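Local coordinates for protein glutamate--tRNA ligase (Methanothermobacter thermautotrophicus, PDB 3AII) that catalyses the ATP-dependent attachment of glutamate to tRNA as an archaeal non-discriminating glutamyl-tRNA synthetase, at residues D139-D144 with R255-E260; I167-M172 with P262-R267. All coordinates share one frame; numbering follows the deposited sequence.

How the interactions relate
Both contacts lie within the class I catalytic region, and their segments alternate along the chain. Residues 139-144 come first, in the loop between strand 130-135 and helix 147-158. Residues 167-172 follow, between strand 164-167 and helix 172-184. The chain then runs through two strands of a four-stranded antiparallel sheet and returns along strand 252-256. At its end, 255-260 meets the first loop and closes interaction 1, across 110 residues. Just beyond, 262-267 meets the second loop and closes interaction 2, across 89 residues. The two closures cross. They tie the loops before helices 147-158 and 172-184 to the one connection between strands 252-256 and 270-272. The centres are about 10 Å apart, and Val-143 and Pro-140 pack on Pro-262.

Interaction 1 of 2, residues D139-D144 with R255-E260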
ATOM      1  N   ASP A 139      10.369 -10.680  15.095  1.00 22.51           N
ATOM      2  CA  ASP A 139       9.269 -11.433  15.706  1.00 22.50           C
ATOM      3  C   ASP A 139       9.056 -12.658  14.845  1.00 22.77           C
ATOM      4  O   ASP A 139       8.440 -12.567  13.774  1.00 23.50           O
ATOM      5  CB  ASP A 139       7.989 -10.604  15.774  1.00 21.74           C
ATOM      6  CG  ASP A 139       6.836 -11.350  16.444  1.00 42.00           C
ATOM      7  OD1 ASP A 139       5.796 -10.709  16.688  1.00 49.02           O
ATOM      8  OD2 ASP A 139       6.966 -12.566  16.731  1.00 38.27           O
ATOM      9  N   PRO A 140       9.590 -13.800  15.291  1.00 18.65           N
ATOM     10  CA  PRO A 140       9.655 -14.968  14.406  1.00 19.45           C
ATOM     11  C   PRO A 140       8.282 -15.462  13.967  1.00 22.03           C
ATOM     12  O   PRO A 140       8.180 -16.042  12.889  1.00 24.54           O
ATOM     13  CB  PRO A 140      10.363 -16.027  15.260  1.00 21.25           C
ATOM     14  CG  PRO A 140      10.197 -15.567  16.678  1.00 20.41           C
ATOM     15  CD  PRO A 140      10.135 -14.077  16.636  1.00 18.93           C
ATOM     16  N   ARG A 141       7.249 -15.231  14.771  1.00 16.89           N
ATOM     17  CA  ARG A 141       5.915 -15.733  14.428  1.00 19.41           C
ATOM     18  C   ARG A 141       5.144 -14.845  13.464  1.00 25.15           C
ATOM     19  O   ARG A 141       4.071 -15.230  12.994  1.00 25.51           O
ATOM     20  CB  ARG A 141       5.081 -15.956  15.691  1.00 20.36           C
ATOM     21  CG  ARG A 141       5.621 -17.063  16.588  1.00 23.69           C
ATOM     22  CD  ARG A 141       4.617 -17.486  17.651  1.00 31.40           C
ATOM     23  NE  ARG A 141       5.144 -18.574  18.473  1.00 27.90           N
ATOM     24  CZ  ARG A 141       5.677 -18.415  19.680  1.00 20.80           C
ATOM     25  NH1 ARG A 141       5.729 -17.209  20.236  1.00 20.90           N
ATOM     26  NH2 ARG A 141       6.127 -19.467  20.343  1.00 22.29           N
ATOM     27  N   ARG A 142       5.678 -13.661  13.174  1.00 22.53           N
ATOM     28  CA  ARG A 142       4.983 -12.694  12.328  1.00 25.10           C
ATOM     29  C   ARG A 142       5.706 -12.434  11.015  1.00 34.51           C
ATOM     30  O   ARG A 142       5.465 -11.423  10.356  1.00 32.20           O
ATOM     31  CB  ARG A 142       4.788 -11.369  13.065  1.00 27.35           C
ATOM     32  CG  ARG A 142       4.181 -11.517  14.453  1.00 54.37           C
ATOM     33  CD  ARG A 142       2.704 -11.883  14.399  1.00 66.83           C
ATOM     34  NE  ARG A 142       2.241 -12.471  15.654  1.00 61.96           N
ATOM     35  CZ  ARG A 142       2.094 -11.799  16.792  1.00 81.87           C
ATOM     36  NH1 ARG A 142       2.382 -10.504  16.848  1.00 79.18           N
ATOM     37  NH2 ARG A 142       1.666 -12.424  17.881  1.00 88.78           N
ATOM     38  N   VAL A 143       6.599 -13.336  10.638  1.00 22.41           N
ATOM     39  CA  VAL A 143       7.328 -13.172   9.389  1.00 25.12           C
ATOM     40  C   VAL A 143       6.680 -13.925   8.234  1.00 33.06           C
ATOM     41  O   VAL A 143       6.417 -15.127   8.323  1.00 26.91           O
ATOM     42  CB  VAL A 143       8.769 -13.652   9.521  1.00 23.21           C
ATOM     43  CG1 VAL A 143       9.453 -13.627   8.160  1.00 21.00           C
ATOM     44  CG2 VAL A 143       9.523 -12.798  10.549  1.00 22.39           C
ATOM     45  N   ASP A 144       6.431 -13.207   7.146  1.00 23.33           N
ATOM     46  CA  ASP A 144       6.005 -13.825   5.901  1.00 23.33           C
ATOM     47  C   ASP A 144       7.224 -13.935   4.996  1.00 26.85           C
ATOM     48  O   ASP A 144       7.767 -12.929   4.542  1.00 23.33           O
ATOM     49  CB  ASP A 144       4.912 -12.987   5.241  1.00 24.49           C
ATOM     50  CG  ASP A 144       4.375 -13.623   3.983  1.00 35.87           C
ATOM     51  OD1 ASP A 144       3.461 -13.038   3.371  1.00 32.29           O
ATOM     52  OD2 ASP A 144       4.867 -14.703   3.604  1.00 34.76           O
ATOM     53  N   ARG A 255      13.319 -10.656  25.101  1.00 14.85           N
ATOM     54  CA  ARG A 255      12.427 -11.711  25.572  0.56 15.27           C
ATOM     55  C   ARG A 255      12.844 -13.057  25.006  1.00 17.53           C
ATOM     56  O   ARG A 255      13.637 -13.126  24.072  1.00 18.06           O
ATOM     57  CB  ARG A 255      10.985 -11.418  25.172  0.56 18.62           C
ATOM     58  CG  ARG A 255      10.792 -11.297  23.676  0.56 13.97           C
ATOM     59  CD  ARG A 255       9.352 -11.080  23.281  0.56 20.08           C
ATOM     60  NE  ARG A 255       9.202 -11.125  21.832  0.56 19.33           N
ATOM     61  CZ  ARG A 255       8.059 -10.892  21.198  0.56 38.62           C
ATOM     62  NH1 ARG A 255       8.008 -10.956  19.874  0.56 34.89           N
ATOM     63  NH2 ARG A 255       6.966 -10.591  21.890  0.56 28.79           N
ATOM     64  N   ILE A 256      12.298 -14.124  25.580  1.00 17.26           N
ATOM     65  CA  ILE A 256      12.586 -15.468  25.106  1.00 15.88           C
ATOM     66  C   ILE A 256      11.385 -15.952  24.301  1.00 18.73           C
ATOM     67  O   ILE A 256      10.260 -15.875  24.782  1.00 17.58           O
ATOM     68  CB  ILE A 256      12.827 -16.427  26.289  1.00 16.81           C
ATOM     69  CG1 ILE A 256      14.003 -15.942  27.153  1.00 17.02           C
ATOM     70  CG2 ILE A 256      13.079 -17.841  25.768  1.00 19.62           C
ATOM     71  CD1 ILE A 256      14.111 -16.625  28.522  1.00 18.75           C
ATOM     72  N   VAL A 257      11.625 -16.423  23.078  1.00 18.26           N
ATOM     73  CA  VAL A 257      10.559 -16.922  22.209  1.00 16.77           C
ATOM     74  C   VAL A 257      11.006 -18.246  21.629  1.00 23.76           C
ATOM     75  O   VAL A 257      12.063 -18.325  20.998  1.00 23.29           O
ATOM     76  CB  VAL A 257      10.280 -15.959  21.038  1.00 18.35           C
ATOM     77  CG1 VAL A 257       9.119 -16.475  20.159  1.00 19.45           C
ATOM     78  CG2 VAL A 257      10.004 -14.551  21.555  1.00 23.74           C
ATOM     79  N   GLU A 258      10.216 -19.292  21.843  1.00 21.58           N
ATOM     80  CA  GLU A 258      10.583 -20.594  21.307  1.00 20.67           C
ATOM     81  C   GLU A 258       9.778 -20.862  20.055  1.00 32.91           C
ATOM     82  O   GLU A 258       8.692 -21.432  20.109  1.00 26.42           O
ATOM     83  CB  GLU A 258      10.357 -21.690  22.346  1.00 20.74           C
ATOM     84  CG  GLU A 258      11.139 -21.483  23.635  1.00 26.26           C
ATOM     85  CD  GLU A 258      10.923 -22.621  24.619  1.00 34.82           C
ATOM     86  OE1 GLU A 258      11.390 -23.744  24.332  1.00 42.00           O
ATOM     87  OE2 GLU A 258      10.287 -22.396  25.674  1.00 31.97           O
ATOM     88  N   ALA A 259      10.304 -20.418  18.924  1.00 28.81           N
ATOM     89  CA  ALA A 259       9.594 -20.553  17.661  1.00 21.25           C
ATOM     90  C   ALA A 259      10.590 -20.553  16.514  1.00 30.39           C
ATOM     91  O   ALA A 259      11.625 -19.904  16.588  1.00 33.72           O
ATOM     92  CB  ALA A 259       8.586 -19.413  17.486  1.00 26.64           C
ATOM     93  N   GLU A 260      10.272 -21.284  15.455  1.00 23.70           N
ATOM     94  CA  GLU A 260      11.101 -21.288  14.266  1.00 29.20           C
ATOM     95  C   GLU A 260      10.956 -19.969  13.519  1.00 27.14           C
ATOM     96  O   GLU A 260       9.847 -19.547  13.188  1.00 32.13           O
ATOM     97  CB  GLU A 260      10.702 -22.444  13.353  1.00 33.85           C
ATOM     98  CG  GLU A 260      11.341 -22.402  11.978  1.00 40.50           C
ATOM     99  CD  GLU A 260      10.800 -23.477  11.057  1.00 67.60           C
ATOM    100  OE1 GLU A 260      10.360 -24.529  11.567  1.00 67.33           O
ATOM    101  OE2 GLU A 260      10.812 -23.268   9.826  1.00 77.36           O
TER
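Asp-139 OD2 draws two groups, neither tightly. Arg-255 NH1 makes a long salt bridge to Asp-139 OD2 at 3.7 Å, and Arg-141 N gives OD2 of Asp-139 a weak hydrogen bond of 3.3 Å. Asp-139 holds CG anti to its own backbone N (chi1 -178°), which carries the carboxylate to the edge of the Arg-255 guanidinium. The carboxylate and guanidinium planes are 74° apart, so the two groups do not lie side by side in one plane. Arg-255 was modelled in two conformers, so this long bridge is doubtful.

The apolar part is firmer. Pro-140 CG meets Val-257 CG1 tip to tip at 3.8 Å, and Ala-259 CB lies 4.2 Å from the same Pro-140 CG. Tyr-271 of strand 270-272 also touches Pro-140 and Val-257.

Arg-141 reaches over from the 139-144 loop on an extended chain. Ala-259 CB sits over one face of the Arg-141 guanidinium, 3.4 Å above the plane and offset toward the rim. Arg-141 NH1 comes to 3.5 Å from Val-257 CG1. The charge has its partner in Glu-230, which forms a salt bridge with Arg-141 NH1.

The loop thus joins the chain just beyond strand 252-256 mainly through apolar packing and the flat face of an arginine. The carboxylate of Asp-139 probably adds a diffuse attraction for Arg-255 rather than a fixed orientation.

Interaction 2 of 2, residues I167-M172 with P262-R267; sequences IQSDRM and PRTGTR
Arg-263 and Asp-170 form a salt bridge. Both terminal guanidinium nitrogens converge on one oxygen: Asp-170 OD2 accepts from Arg-263 NH1 at 2.8 Å and from Arg-263 NH2 at 3.1 Å. OD2 lies in the guanidinium plane, but the carboxylate is turned 76° against it. A weak third bond runs from Arg-263 NH2 to Asp-170 OD1.

A hydrogen bond to an uncharged acceptor, Ser-169 OG, comes from Arg-263 NH1 at 2.9 Å, tilted 22° from the guanidinium plane. Asp-137 OD2 also bonds Ser-169 OG. The Arg-263 chain bends at chi3 (99°), which helps turn the guanidinium toward both partners.

Van der Waals contacts complete the set. Ile-167 CG2 lies over one face of the Arg-263 guanidinium, 3.8 Å above the plane and offset toward its rim, and Thr-264 CG2 packs 4.1 Å from Ser-169 CB. A leucine in place of Arg-263 would probably leave Asp-170 without its cationic mate and Ser-169 OG without this donor.

This surface contact fastens the 3-10 turn 168-170, ahead of helix 172-184, to the loop joining strands 252-256 and 270-272. Tyr-148 of helix 147-158 touches Ile-167 and Arg-263, while Tyr-271 of strand 270-272 lies against Thr-264.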
ATOM      1  N   ILE A 167      19.088  -6.387   7.375  1.00 14.34           N
ATOM      2  CA  ILE A 167      18.013  -7.260   7.862  1.00 14.41           C
ATOM      3  C   ILE A 167      18.267  -7.572   9.340  1.00 14.04           C
ATOM      4  O   ILE A 167      19.340  -8.036   9.712  1.00 15.07           O
ATOM      5  CB  ILE A 167      17.920  -8.556   7.038  1.00 13.28           C
ATOM      6  CG1 ILE A 167      17.596  -8.244   5.570  1.00 17.92           C
ATOM      7  CG2 ILE A 167      16.820  -9.480   7.588  1.00 15.05           C
ATOM      8  CD1 ILE A 167      17.739  -9.463   4.663  1.00 26.89           C
ATOM      9  N   GLN A 168      17.300  -7.288  10.203  1.00 12.74           N
ATOM     10  CA  GLN A 168      17.571  -7.375  11.633  1.00 12.20           C
ATOM     11  C   GLN A 168      17.893  -8.782  12.130  1.00 12.94           C
ATOM     12  O   GLN A 168      18.663  -8.931  13.076  1.00 13.84           O
ATOM     13  CB  GLN A 168      16.442  -6.743  12.456  1.00 12.90           C
ATOM     14  CG  GLN A 168      16.394  -5.228  12.316  1.00 13.80           C
ATOM     15  CD  GLN A 168      15.488  -4.572  13.343  1.00 18.86           C
ATOM     16  OE1 GLN A 168      14.391  -5.052  13.602  1.00 17.49           O
ATOM     17  NE2 GLN A 168      15.953  -3.476  13.938  1.00 18.73           N
ATOM     18  N   SER A 169      17.333  -9.804  11.487  1.00 15.29           N
ATOM     19  CA  SER A 169      17.610 -11.159  11.953  1.00 16.65           C
ATOM     20  C   SER A 169      19.047 -11.583  11.651  1.00 19.99           C
ATOM     21  O   SER A 169      19.518 -12.588  12.174  1.00 17.52           O
ATOM     22  CB  SER A 169      16.605 -12.169  11.384  1.00 12.95           C
ATOM     23  OG  SER A 169      16.651 -12.188   9.975  1.00 16.62           O
ATOM     24  N   ASP A 170      19.758 -10.798  10.841  1.00 15.04           N
ATOM     25  CA  ASP A 170      21.184 -11.038  10.618  1.00 16.80           C
ATOM     26  C   ASP A 170      22.027 -10.414  11.721  1.00 17.85           C
ATOM     27  O   ASP A 170      23.251 -10.593  11.758  1.00 16.79           O
ATOM     28  CB  ASP A 170      21.641 -10.398   9.304  1.00 15.65           C
ATOM     29  CG  ASP A 170      21.272 -11.213   8.084  1.00 21.44           C
ATOM     30  OD1 ASP A 170      21.116 -10.596   7.009  1.00 22.39           O
ATOM     31  OD2 ASP A 170      21.158 -12.451   8.187  1.00 24.32           O
ATOM     32  N   ARG A 171      21.379  -9.656  12.603  1.00 14.76           N
ATOM     33  CA  ARG A 171      22.083  -8.837  13.583  1.00 12.32           C
ATOM     34  C   ARG A 171      21.934  -9.305  15.025  1.00 15.41           C
ATOM     35  O   ARG A 171      22.237  -8.558  15.954  1.00 15.12           O
ATOM     36  CB  ARG A 171      21.621  -7.366  13.457  1.00 15.41           C
ATOM     37  CG  ARG A 171      21.969  -6.757  12.086  1.00 15.19           C
ATOM     38  CD  ARG A 171      21.384  -5.354  11.869  1.00 15.59           C
ATOM     39  NE  ARG A 171      21.848  -4.361  12.844  1.00 13.88           N
ATOM     40  CZ  ARG A 171      23.007  -3.706  12.752  1.00 17.54           C
ATOM     41  NH1 ARG A 171      23.849  -3.955  11.751  1.00 19.46           N
ATOM     42  NH2 ARG A 171      23.341  -2.816  13.679  1.00 19.18           N
ATOM     43  N   MET A 172      21.487 -10.545  15.230  1.00 13.59           N
ATOM     44  CA  MET A 172      21.236 -10.991  16.608  1.00 16.25           C
ATOM     45  C   MET A 172      22.436 -10.806  17.546  1.00 17.41           C
ATOM     46  O   MET A 172      22.275 -10.339  18.676  1.00 15.22           O
ATOM     47  CB  MET A 172      20.724 -12.439  16.636  1.00 16.12           C
ATOM     48  CG  MET A 172      19.516 -12.678  15.750  1.00 20.78           C
ATOM     49  SD  MET A 172      18.074 -11.775  16.349  1.00 23.43           S
ATOM     50  CE  MET A 172      17.904 -12.568  17.938  1.00 19.77           C
ATOM     51  N   PRO A 262      11.618 -17.983  10.033  1.00 24.66           N
ATOM     52  CA  PRO A 262      11.717 -18.467   8.651  1.00 30.77           C
ATOM     53  C   PRO A 262      13.088 -18.262   8.013  1.00 39.82           C
ATOM     54  O   PRO A 262      13.447 -19.016   7.108  1.00 40.18           O
ATOM     55  CB  PRO A 262      10.636 -17.662   7.919  1.00 33.29           C
ATOM     56  CG  PRO A 262       9.659 -17.313   8.980  1.00 39.31           C
ATOM     57  CD  PRO A 262      10.494 -17.050  10.200  1.00 30.98           C
ATOM     58  N   ARG A 263      13.841 -17.267   8.469  1.00 27.43           N
ATOM     59  CA  ARG A 263      15.224 -17.089   8.014  1.00 27.67           C
ATOM     60  C   ARG A 263      16.249 -17.870   8.819  1.00 31.51           C
ATOM     61  O   ARG A 263      17.067 -18.602   8.263  1.00 40.34           O
ATOM     62  CB  ARG A 263      15.626 -15.609   8.030  1.00 41.21           C
ATOM     63  CG  ARG A 263      15.287 -14.860   6.770  1.00 25.95           C
ATOM     64  CD  ARG A 263      15.825 -13.433   6.787  1.00 22.49           C
ATOM     65  NE  ARG A 263      17.074 -13.280   6.041  1.00 25.10           N
ATOM     66  CZ  ARG A 263      18.274 -13.102   6.587  1.00 25.29           C
ATOM     67  NH1 ARG A 263      18.429 -13.045   7.907  1.00 28.20           N
ATOM     68  NH2 ARG A 263      19.333 -12.961   5.794  1.00 31.28           N
ATOM     69  N   THR A 264      16.225 -17.692  10.132  1.00 24.21           N
ATOM     70  CA  THR A 264      17.272 -18.215  10.996  1.00 27.18           C
ATOM     71  C   THR A 264      16.891 -19.529  11.680  1.00 21.96           C
ATOM     72  O   THR A 264      17.654 -20.057  12.480  1.00 26.32           O
ATOM     73  CB  THR A 264      17.661 -17.187  12.070  1.00 34.79           C
ATOM     74  OG1 THR A 264      16.509 -16.871  12.861  1.00 27.65           O
ATOM     75  CG2 THR A 264      18.176 -15.909  11.417  1.00 35.32           C
ATOM     76  N   GLY A 265      15.707 -20.048  11.369  1.00 28.14           N
ATOM     77  CA  GLY A 265      15.296 -21.337  11.904  1.00 35.08           C
ATOM     78  C   GLY A 265      15.150 -21.348  13.413  1.00 29.02           C
ATOM     79  O   GLY A 265      14.440 -20.517  13.973  1.00 31.69           O
ATOM     80  N   THR A 266      15.830 -22.284  14.073  1.00 27.75           N
ATOM     81  CA  THR A 266      15.781 -22.382  15.529  1.00 35.15           C
ATOM     82  C   THR A 266      17.110 -21.991  16.168  1.00 31.83           C
ATOM     83  O   THR A 266      17.389 -22.330  17.319  1.00 30.40           O
ATOM     84  CB  THR A 266      15.391 -23.799  15.995  1.00 47.81           C
ATOM     85  OG1 THR A 266      16.319 -24.747  15.456  1.00 39.19           O
ATOM     86  CG2 THR A 266      13.980 -24.148  15.531  1.00 37.95           C
ATOM     87  N   ARG A 267      17.930 -21.268  15.417  1.00 25.98           N
ATOM     88  CA  ARG A 267      19.211 -20.802  15.936  1.00 24.32           C
ATOM     89  C   ARG A 267      19.081 -19.955  17.199  1.00 24.90           C
ATOM     90  O   ARG A 267      19.910 -20.042  18.107  1.00 26.62           O
ATOM     91  CB  ARG A 267      19.948 -19.997  14.866  1.00 24.06           C
ATOM     92  CG  ARG A 267      20.802 -20.840  13.947  1.00 41.15           C
ATOM     93  CD  ARG A 267      22.259 -20.434  14.064  1.00 60.71           C
ATOM     94  NE  ARG A 267      22.556 -19.244  13.277  1.00 47.19           N
ATOM     95  CZ  ARG A 267      23.750 -18.662  13.221  1.00 44.99           C
ATOM     96  NH1 ARG A 267      23.929 -17.586  12.467  1.00 50.90           N
ATOM     97  NH2 ARG A 267      24.763 -19.153  13.919  1.00 53.44           N
TER